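Local structure of peptidoglycan glycosyltransferase (Burkholderia ambifaria, 5UY7) at residues K202-A207 with A237-P242; A220-A225 with R258-T263; F299-A304 with R373-A378. The protein belongs to the penicillin-binding proteins, and its modelled part has the mixed helix-and-sheet fold of the beta-lactamase superfamily. All coordinates share one frame; numbering follows the deposited sequence. Where two conformers were deposited one is given.

Contact 1 of 3, residues K202-A207 with A237-P242; sequences KIQYIA and ALVNYP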
loop_
_atom_site.group_PDB
_atom_site.type_symbol
_atom_site.label_atom_id
_atom_site.label_comp_id
_atom_site.label_asym_id
_atom_site.label_seq_id
_atom_site.Cartn_x
_atom_site.Cartn_y
_atom_site.Cartn_z
ATOM N N LYS A 202 1.502 -1.598 23.760
ATOM C CA LYS A 202 2.695 -2.339 23.361
ATOM C C LYS A 202 2.991 -2.169 21.873
ATOM O O LYS A 202 4.149 -1.969 21.483
ATOM C CB LYS A 202 2.503 -3.815 23.712
ATOM C CG LYS A 202 3.668 -4.721 23.422
ATOM C CD LYS A 202 3.555 -6.003 24.262
ATOM C CE LYS A 202 2.101 -6.423 24.478
ATOM N NZ LYS A 202 1.950 -7.776 25.093
ATOM N N ILE A 203 1.964 -2.251 21.023
ATOM C CA ILE A 203 2.204 -2.084 19.594
ATOM C C ILE A 203 2.499 -0.626 19.270
ATOM O O ILE A 203 3.319 -0.335 18.390
ATOM C CB ILE A 203 1.015 -2.625 18.778
ATOM C CG1 ILE A 203 0.846 -4.125 19.045
ATOM C CG2 ILE A 203 1.232 -2.387 17.286
ATOM C CD1 ILE A 203 -0.347 -4.768 18.339
ATOM N N GLN A 204 1.856 0.308 19.976
ATOM C CA GLN A 204 2.193 1.720 19.820
ATOM C C GLN A 204 3.666 1.962 20.136
ATOM O O GLN A 204 4.353 2.689 19.410
ATOM C CB GLN A 204 1.294 2.573 20.727
ATOM C CG GLN A 204 1.535 4.075 20.649
ATOM C CD GLN A 204 0.817 4.716 19.480
ATOM O OE1 GLN A 204 0.268 4.017 18.634
ATOM N NE2 GLN A 204 0.801 6.048 19.435
ATOM N N TYR A 205 4.172 1.351 21.215
ATOM C CA TYR A 205 5.589 1.496 21.538
ATOM C C TYR A 205 6.467 0.891 20.448
ATOM O O TYR A 205 7.497 1.471 20.073
ATOM C CB TYR A 205 5.900 0.854 22.891
ATOM C CG TYR A 205 7.383 0.786 23.149
ATOM C CD1 TYR A 205 8.103 1.927 23.464
ATOM C CD2 TYR A 205 8.074 -0.412 23.011
ATOM C CE1 TYR A 205 9.476 1.869 23.678
ATOM C CE2 TYR A 205 9.419 -0.474 23.208
ATOM C CZ TYR A 205 10.118 0.660 23.537
ATOM O OH TYR A 205 11.465 0.561 23.739
ATOM N N ILE A 206 6.084 -0.283 19.934
ATOM C CA ILE A 206 6.852 -0.912 18.860
ATOM C C ILE A 206 6.939 0.016 17.660
ATOM O O ILE A 206 8.014 0.221 17.080
ATOM C CB ILE A 206 6.224 -2.263 18.473
ATOM C CG1 ILE A 206 6.546 -3.317 19.527
ATOM C CG2 ILE A 206 6.714 -2.704 17.102
ATOM C CD1 ILE A 206 5.727 -4.576 19.373
ATOM N N ALA A 207 5.799 0.592 17.267
ATOM C CA ALA A 207 5.785 1.498 16.126
ATOM C C ALA A 207 6.603 2.749 16.411
ATOM O O ALA A 207 7.392 3.194 15.567
ATOM C CB ALA A 207 4.341 1.870 15.787
ATOM N N ALA A 237 -1.864 0.930 16.355
ATOM C CA ALA A 237 -0.807 1.905 16.581
ATOM C C ALA A 237 -0.972 3.026 15.577
ATOM O O ALA A 237 -1.344 2.787 14.427
ATOM C CB ALA A 237 0.587 1.278 16.456
ATOM N N LEU A 238 -0.681 4.247 16.016
ATOM C CA LEU A 238 -0.782 5.415 15.147
ATOM C C LEU A 238 0.240 6.410 15.676
ATOM O O LEU A 238 0.037 6.968 16.756
ATOM C CB LEU A 238 -2.203 5.980 15.186
ATOM C CG LEU A 238 -2.638 7.135 14.283
ATOM C CD1 LEU A 238 -2.916 6.632 12.894
ATOM C CD2 LEU A 238 -3.887 7.791 14.857
ATOM N N VAL A 239 1.357 6.586 14.964
ATOM C CA VAL A 239 2.492 7.347 15.476
ATOM C C VAL A 239 2.945 8.369 14.445
ATOM O O VAL A 239 3.168 8.025 13.280
ATOM C CB VAL A 239 3.675 6.430 15.850
ATOM C CG1 VAL A 239 4.849 7.269 16.386
ATOM C CG2 VAL A 239 3.249 5.422 16.887
ATOM N N ASN A 240 3.093 9.617 14.879
ATOM C CA ASN A 240 3.821 10.642 14.145
ATOM C C ASN A 240 5.104 10.935 14.902
ATOM O O ASN A 240 5.066 11.123 16.124
ATOM C CB ASN A 240 3.001 11.923 14.013
ATOM C CG ASN A 240 1.756 11.729 13.182
ATOM O OD1 ASN A 240 1.822 11.715 11.958
ATOM N ND2 ASN A 240 0.613 11.580 13.843
ATOM N N TYR A 241 6.230 10.971 14.191
ATOM C CA TYR A 241 7.501 11.359 14.799
ATOM C C TYR A 241 8.206 12.392 13.933
ATOM O O TYR A 241 8.545 12.094 12.769
ATOM C CB TYR A 241 8.414 10.152 15.034
ATOM C CG TYR A 241 9.528 10.530 15.972
ATOM C CD1 TYR A 241 9.332 10.513 17.347
ATOM C CD2 TYR A 241 10.747 10.980 15.487
ATOM C CE1 TYR A 241 10.332 10.894 18.218
ATOM C CE2 TYR A 241 11.750 11.370 16.348
ATOM C CZ TYR A 241 11.542 11.320 17.715
ATOM O OH TYR A 241 12.538 11.707 18.576
ATOM N N PRO A 242 8.469 13.606 14.444
ATOM C CA PRO A 242 8.068 14.055 15.783
ATOM C C PRO A 242 6.571 14.361 15.876
ATOM O O PRO A 242 5.866 14.316 14.870
ATOM C CB PRO A 242 8.891 15.338 15.997
ATOM C CG PRO A 242 9.879 15.390 14.864
ATOM C CD PRO A 242 9.266 14.619 13.740
#

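Contact 2 of 3, residues A220-A225 with R258-T263; sequences AKAGAA and RNRILT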
loop_
_atom_site.group_PDB
_atom_site.type_symbol
_atom_site.label_atom_id
_atom_site.label_comp_id
_atom_site.label_asym_id
_atom_site.label_seq_id
_atom_site.Cartn_x
_atom_site.Cartn_y
_atom_site.Cartn_z
ATOM N N ALA A 220 15.795 12.264 8.866
ATOM C CA ALA A 220 14.617 12.623 8.100
ATOM C C ALA A 220 13.872 13.773 8.762
ATOM O O ALA A 220 14.032 14.051 9.953
ATOM C CB ALA A 220 13.684 11.418 7.947
ATOM N N LYS A 221 13.047 14.443 7.960
ATOM C CA LYS A 221 12.207 15.518 8.472
ATOM C C LYS A 221 11.162 14.986 9.442
ATOM O O LYS A 221 10.962 15.542 10.526
ATOM C CB LYS A 221 11.535 16.246 7.308
ATOM C CG LYS A 221 10.509 17.284 7.728
ATOM C CD LYS A 221 9.965 18.037 6.521
ATOM C CE LYS A 221 8.962 19.101 6.938
ATOM N NZ LYS A 221 8.428 19.858 5.771
ATOM N N ALA A 222 10.487 13.908 9.068
ATOM C CA ALA A 222 9.392 13.390 9.874
ATOM C C ALA A 222 9.143 11.954 9.455
ATOM O O ALA A 222 9.642 11.490 8.426
ATOM C CB ALA A 222 8.128 14.239 9.709
ATOM N N GLY A 223 8.368 11.253 10.271
ATOM C CA GLY A 223 7.947 9.910 9.919
ATOM C C GLY A 223 6.556 9.641 10.443
ATOM O O GLY A 223 6.040 10.359 11.307
ATOM N N ALA A 224 5.950 8.585 9.906
ATOM C CA ALA A 224 4.618 8.167 10.316
ATOM C C ALA A 224 4.530 6.652 10.229
ATOM O O ALA A 224 5.137 6.033 9.354
ATOM C CB ALA A 224 3.538 8.801 9.442
ATOM N N ALA A 225 3.771 6.058 11.147
ATOM C CA ALA A 225 3.537 4.619 11.085
ATOM C C ALA A 225 2.174 4.302 11.666
ATOM O O ALA A 225 1.769 4.899 12.666
ATOM C CB ALA A 225 4.610 3.850 11.859
ATOM N N ARG A 258 -1.247 19.136 14.137
ATOM C CA ARG A 258 -1.919 18.355 13.103
ATOM C C ARG A 258 -1.441 16.908 13.123
ATOM O O ARG A 258 -0.268 16.638 13.375
ATOM C CB ARG A 258 -1.677 18.967 11.720
ATOM N N ASN A 259 -2.354 15.979 12.854
ATOM C CA ASN A 259 -2.016 14.560 12.766
ATOM C C ASN A 259 -1.662 14.269 11.310
ATOM O O ASN A 259 -2.540 14.017 10.481
ATOM C CB ASN A 259 -3.172 13.700 13.266
ATOM C CG ASN A 259 -2.774 12.250 13.474
ATOM O OD1 ASN A 259 -2.082 11.662 12.650
ATOM N ND2 ASN A 259 -3.210 11.673 14.589
ATOM N N ARG A 260 -0.361 14.304 11.002
ATOM C CA ARG A 260 0.086 14.248 9.610
ATOM C C ARG A 260 -0.327 12.956 8.912
ATOM O O ARG A 260 -0.520 12.952 7.690
ATOM C CB ARG A 260 1.602 14.427 9.539
ATOM C CG ARG A 260 2.073 15.763 10.093
ATOM C CD ARG A 260 3.553 15.994 9.855
ATOM N NE ARG A 260 4.397 15.001 10.516
ATOM C CZ ARG A 260 4.730 15.028 11.806
ATOM N NH1 ARG A 260 4.274 15.992 12.596
ATOM N NH2 ARG A 260 5.511 14.084 12.309
ATOM N N ILE A 261 -0.458 11.852 9.654
ATOM C CA ILE A 261 -0.939 10.608 9.059
ATOM C C ILE A 261 -2.280 10.821 8.377
ATOM O O ILE A 261 -2.568 10.214 7.337
ATOM C CB ILE A 261 -1.045 9.499 10.128
ATOM C CG1 ILE A 261 0.333 9.114 10.644
ATOM C CG2 ILE A 261 -1.766 8.276 9.557
ATOM C CD1 ILE A 261 0.305 7.992 11.666
ATOM N N LEU A 262 -3.113 11.698 8.936
ATOM C CA LEU A 262 -4.435 11.968 8.396
ATOM C C LEU A 262 -4.493 13.217 7.526
ATOM O O LEU A 262 -5.362 13.309 6.650
ATOM C CB LEU A 262 -5.439 12.122 9.542
ATOM C CG LEU A 262 -5.730 10.814 10.274
ATOM C CD1 LEU A 262 -5.804 11.051 11.766
ATOM C CD2 LEU A 262 -7.030 10.221 9.750
ATOM N N THR A 263 -3.594 14.174 7.730
ATOM C CA THR A 263 -3.732 15.460 7.055
ATOM C C THR A 263 -2.804 15.630 5.863
ATOM O O THR A 263 -3.140 16.375 4.937
ATOM C CB THR A 263 -3.499 16.612 8.040
ATOM O OG1 THR A 263 -2.159 16.558 8.548
ATOM C CG2 THR A 263 -4.482 16.528 9.203
#

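Contact 3 of 3, residues F299-A304 with R373-A378; sequences FVLDGA and RRIEQA. With SO4 (sulfate ion), chain E.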
loop_
_atom_site.group_PDB
_atom_site.type_symbol
_atom_site.label_atom_id
_atom_site.label_comp_id
_atom_site.label_asym_id
_atom_site.label_seq_id
_atom_site.Cartn_x
_atom_site.Cartn_y
_atom_site.Cartn_z
ATOM N N PHE A 299 8.471 2.804 -23.097
ATOM C CA PHE A 299 7.170 2.769 -23.746
ATOM C C PHE A 299 6.740 4.200 -24.043
ATOM O O PHE A 299 7.163 5.141 -23.367
ATOM C CB PHE A 299 6.144 2.047 -22.854
ATOM C CG PHE A 299 4.816 1.789 -23.513
ATOM C CD1 PHE A 299 4.727 1.054 -24.682
ATOM C CD2 PHE A 299 3.644 2.229 -22.914
ATOM C CE1 PHE A 299 3.496 0.799 -25.268
ATOM C CE2 PHE A 299 2.411 1.976 -23.491
ATOM C CZ PHE A 299 2.338 1.260 -24.669
ATOM N N VAL A 300 5.917 4.362 -25.078
ATOM C CA VAL A 300 5.369 5.664 -25.436
ATOM C C VAL A 300 3.858 5.534 -25.540
ATOM O O VAL A 300 3.353 4.638 -26.224
ATOM C CB VAL A 300 5.958 6.203 -26.756
ATOM C CG1 VAL A 300 5.320 7.532 -27.097
ATOM C CG2 VAL A 300 7.459 6.358 -26.634
ATOM N N LEU A 301 3.143 6.418 -24.851
ATOM C CA LEU A 301 1.684 6.429 -24.856
ATOM C C LEU A 301 1.235 7.846 -25.162
ATOM O O LEU A 301 1.497 8.763 -24.377
ATOM C CB LEU A 301 1.120 5.957 -23.517
ATOM C CG LEU A 301 -0.406 5.956 -23.442
ATOM C CD1 LEU A 301 -0.976 5.045 -24.513
ATOM C CD2 LEU A 301 -0.866 5.510 -22.075
ATOM N N ASP A 302 0.570 8.022 -26.303
ATOM C CA ASP A 302 0.117 9.339 -26.749
ATOM C C ASP A 302 1.249 10.360 -26.694
ATOM O O ASP A 302 1.082 11.486 -26.222
ATOM C CB ASP A 302 -1.089 9.804 -25.934
ATOM C CG ASP A 302 -2.300 8.922 -26.145
ATOM O OD1 ASP A 302 -2.373 8.269 -27.208
ATOM O OD2 ASP A 302 -3.173 8.877 -25.254
ATOM N N GLY A 303 2.424 9.954 -27.171
ATOM C CA GLY A 303 3.581 10.818 -27.203
ATOM C C GLY A 303 4.342 10.950 -25.902
ATOM O O GLY A 303 5.414 11.568 -25.895
ATOM N N ALA A 304 3.834 10.393 -24.803
ATOM C CA ALA A 304 4.546 10.580 -23.546
ATOM C C ALA A 304 5.320 9.324 -23.171
ATOM O O ALA A 304 4.852 8.206 -23.421
ATOM C CB ALA A 304 3.577 10.931 -22.417
ATOM N N ARG A 373 -7.457 12.240 -19.285
ATOM C CA ARG A 373 -6.787 11.898 -20.529
ATOM C C ARG A 373 -6.228 10.484 -20.417
ATOM O O ARG A 373 -6.005 9.974 -19.320
ATOM C CB ARG A 373 -5.669 12.893 -20.838
ATOM N N ARG A 374 -6.016 9.840 -21.568
ATOM C CA ARG A 374 -5.508 8.471 -21.548
ATOM C C ARG A 374 -4.165 8.391 -20.825
ATOM O O ARG A 374 -3.916 7.454 -20.049
ATOM C CB ARG A 374 -5.402 7.929 -22.975
ATOM C CG ARG A 374 -5.297 6.420 -23.020
ATOM C CD ARG A 374 -5.617 5.862 -24.396
ATOM N NE ARG A 374 -4.656 6.295 -25.406
ATOM C CZ ARG A 374 -4.333 5.579 -26.477
ATOM N NH1 ARG A 374 -4.887 4.389 -26.668
ATOM N NH2 ARG A 374 -3.450 6.045 -27.351
ATOM N N ILE A 375 -3.302 9.387 -21.030
ATOM C CA ILE A 375 -2.025 9.401 -20.324
ATOM C C ILE A 375 -2.231 9.575 -18.822
ATOM O O ILE A 375 -1.436 9.074 -18.019
ATOM C CB ILE A 375 -1.111 10.498 -20.908
ATOM C CG1 ILE A 375 0.297 10.383 -20.329
ATOM C CG2 ILE A 375 -1.688 11.876 -20.646
ATOM C CD1 ILE A 375 0.932 9.039 -20.570
ATOM N N GLU A 376 -3.300 10.265 -18.409
ATOM C CA GLU A 376 -3.560 10.430 -16.980
ATOM C C GLU A 376 -4.061 9.133 -16.353
ATOM O O GLU A 376 -3.692 8.801 -15.217
ATOM C CB GLU A 376 -4.557 11.569 -16.767
ATOM C CG GLU A 376 -3.982 12.922 -17.130
ATOM C CD GLU A 376 -5.040 13.990 -17.306
ATOM O OE1 GLU A 376 -6.233 13.643 -17.451
ATOM O OE2 GLU A 376 -4.676 15.184 -17.296
ATOM N N GLN A 377 -4.904 8.386 -17.071
ATOM C CA GLN A 377 -5.253 7.044 -16.616
ATOM C C GLN A 377 -4.000 6.191 -16.448
ATOM O O GLN A 377 -3.874 5.436 -15.473
ATOM C CB GLN A 377 -6.229 6.388 -17.595
ATOM C CG GLN A 377 -6.619 4.967 -17.198
ATOM C CD GLN A 377 -7.669 4.373 -18.111
ATOM O OE1 GLN A 377 -8.328 5.089 -18.859
ATOM N NE2 GLN A 377 -7.823 3.052 -18.063
ATOM N N ALA A 378 -3.045 6.328 -17.375
ATOM C CA ALA A 378 -1.802 5.565 -17.280
ATOM C C ALA A 378 -1.009 5.936 -16.030
ATOM O O ALA A 378 -0.616 5.059 -15.252
ATOM C CB ALA A 378 -0.951 5.780 -18.529
HETATM S S SO4 E . -7.024 11.527 -24.529
HETATM O O1 SO4 E . -8.284 10.870 -24.192
HETATM O O2 SO4 E . -5.995 11.142 -23.569
HETATM O O3 SO4 E . -6.602 11.115 -25.866
HETATM O O4 SO4 E . -7.204 12.976 -24.497
HETATM O O HOH W 1 -3.488 10.973 -23.341
#

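Contact 1 of 3, residues K202-A207 with A237-P242
The backbone N-H of Leu238 gives a hydrogen bond to Gln204 OE1 at 2.8 Å, arriving in the carbonyl plane of the side-chain amide, on a lone pair, and nearly straight at 161°. The NH2 half of the same amide donates in turn, from Gln204 NE2 to Leu238 O at 2.9 Å. This second bond is less regular, because NE2 lies 52° above the plane of the Leu238 carbonyl and so is not on a lone pair. Each end of the amide makes one bond to Leu238, which fixes its rotation. Gln204 reaches the strand with CG anti to the backbone N (chi1 -179°) and a bend at chi2, which carries the amide to a chain that its CB does not face. Leu238 can take such a partner because Ala237 and Val239, on either side of it in sequence, hold the backbone bonds to Val227 and Ala225 of the adjoining strand, while its own N-H and C=O are turned to the outer edge of strand 235-241. Beneath the polar pair the packing is apolar, Ala207 CB sitting 3.9 Å from both Ala237 CB and Val239 CG2. Val239 CG2 packs separately against the Gln204 amide, 3.6 Å from NE2. Ile203 O approaches Ala237 CB to 3.7 Å; the side chain of Ile203 has two deposited conformers, so its own touch on Ala237 is less certain. The small alanines agree with an axis separation of 7.3 Å between helix 202-207 and strand 237-241. In this chain helix 201-217 packs beside helix 509-526, Ile203 and Ile206 touching Thr523. A helix laid on one face of an antiparallel sheet fits the alpha/beta architecture of the beta-lactamase superfamily.

Contact 2 of 3, residues A220-A225 with R258-T263
Ala224 CB meets Ile261 CG1 at 3.4 Å, tighter than usual van der Waals contact, where the short helix 260-263 rests on strand 222-229 of the antiparallel sheet of this penicillin-binding fold. Ile261 has CG1 anti to its carbonyl carbon (chi1 -67°), which aims that branch at the strand. Helix 390-401 packs against both residues, Leu390 on Ala224 and Phe391 on Ile261, so both are buried between the sheet and that helix. The other end, toward the start of the strand and the exposed Lys221, is looser. There the guanidinium of Arg260 approaches Ala222 obliquely, NH2 standing 3.7 Å from Ala222 CB. The same NH2 is 3.9 Å from Gly223 O, a separation of packing and not of bonding; its hydrogen bond goes to Pro242 O instead. Asn259, at the N-cap position, has its side chain joined to Asn240, whose OD1 also takes the N-H of Ile261, tying the helix start to strand 235-241. Deeper in, Ile261 CD1 comes to rest 3.6 Å from Ala225 O.

Contact 3 of 3, residues F299-A304 with R373-A378
Leu301 and Ile375 bring the two backbones nearest each other, 6.6 Å between CA atoms, where strand 299-301 runs at 135° to helix 374-378. Leu301 to Ala304 form a type I' turn closed by paired backbone bonds, Leu301 N to Ala304 O and Ala304 N to Leu301 O, the tight turn of a two-residue beta hairpin. Its apolar side faces the helix: Leu301 CD2 touches Ala378 CB at 3.6 Å, while Ala304 CB lies 3.7 Å from Ile375 CD1. Asp302, within the turn, meets Arg374 in a salt bridge along the NE and NH2 edge of the guanidinium. Arg374 presents that edge with CG anti to the backbone N (chi1 -162°) and a bend at chi3. The bond from Arg374 NE to Asp302 OD2 measures 3.0 Å and is nearly straight, on the syn side of the carboxylate; the partner bond from NH2 to OD1 refines so short that its exact length is doubtful. The two planes differ by 25°, and Leu301 CD1 covers one guanidinium face, offset toward its rim. Arg373 is the N-cap residue, so the hairpin tip abuts a helix N-terminus, which would be expected to attract anions. A sulfate ion, probably from the crystallisation liquor, lies there, its O2 implausibly close to Arg374 N. Water 1 accepts from Ile375 N at 2.8 Å and donates to Asp302 OD2 at 2.9 Å.

In the fold
Contacts 1 and 2 interlock: their segments alternate along the chain, their centres are about 11 Å apart, and they meet through strands 235-241 and 222-229, neighbours in one sheet. Gly223 N lies 2.6 Å from Tyr241 O, a probable hydrogen bond of that pairing. Helices 201-217 and 260-263 sit on opposite faces of these strands, as the alternation indicates: Ala237 and Val239 face helix 201-217, Leu238 touches Ile261. Contact 3 is remote, its centre about 40 Å from that of contact 1 and 32 Å from that of contact 2 (nearest atoms about 22 Å). An SxxK pattern, Ser270 and Lys273, consistent with the active-site motif of the family, lies outside all three contacts.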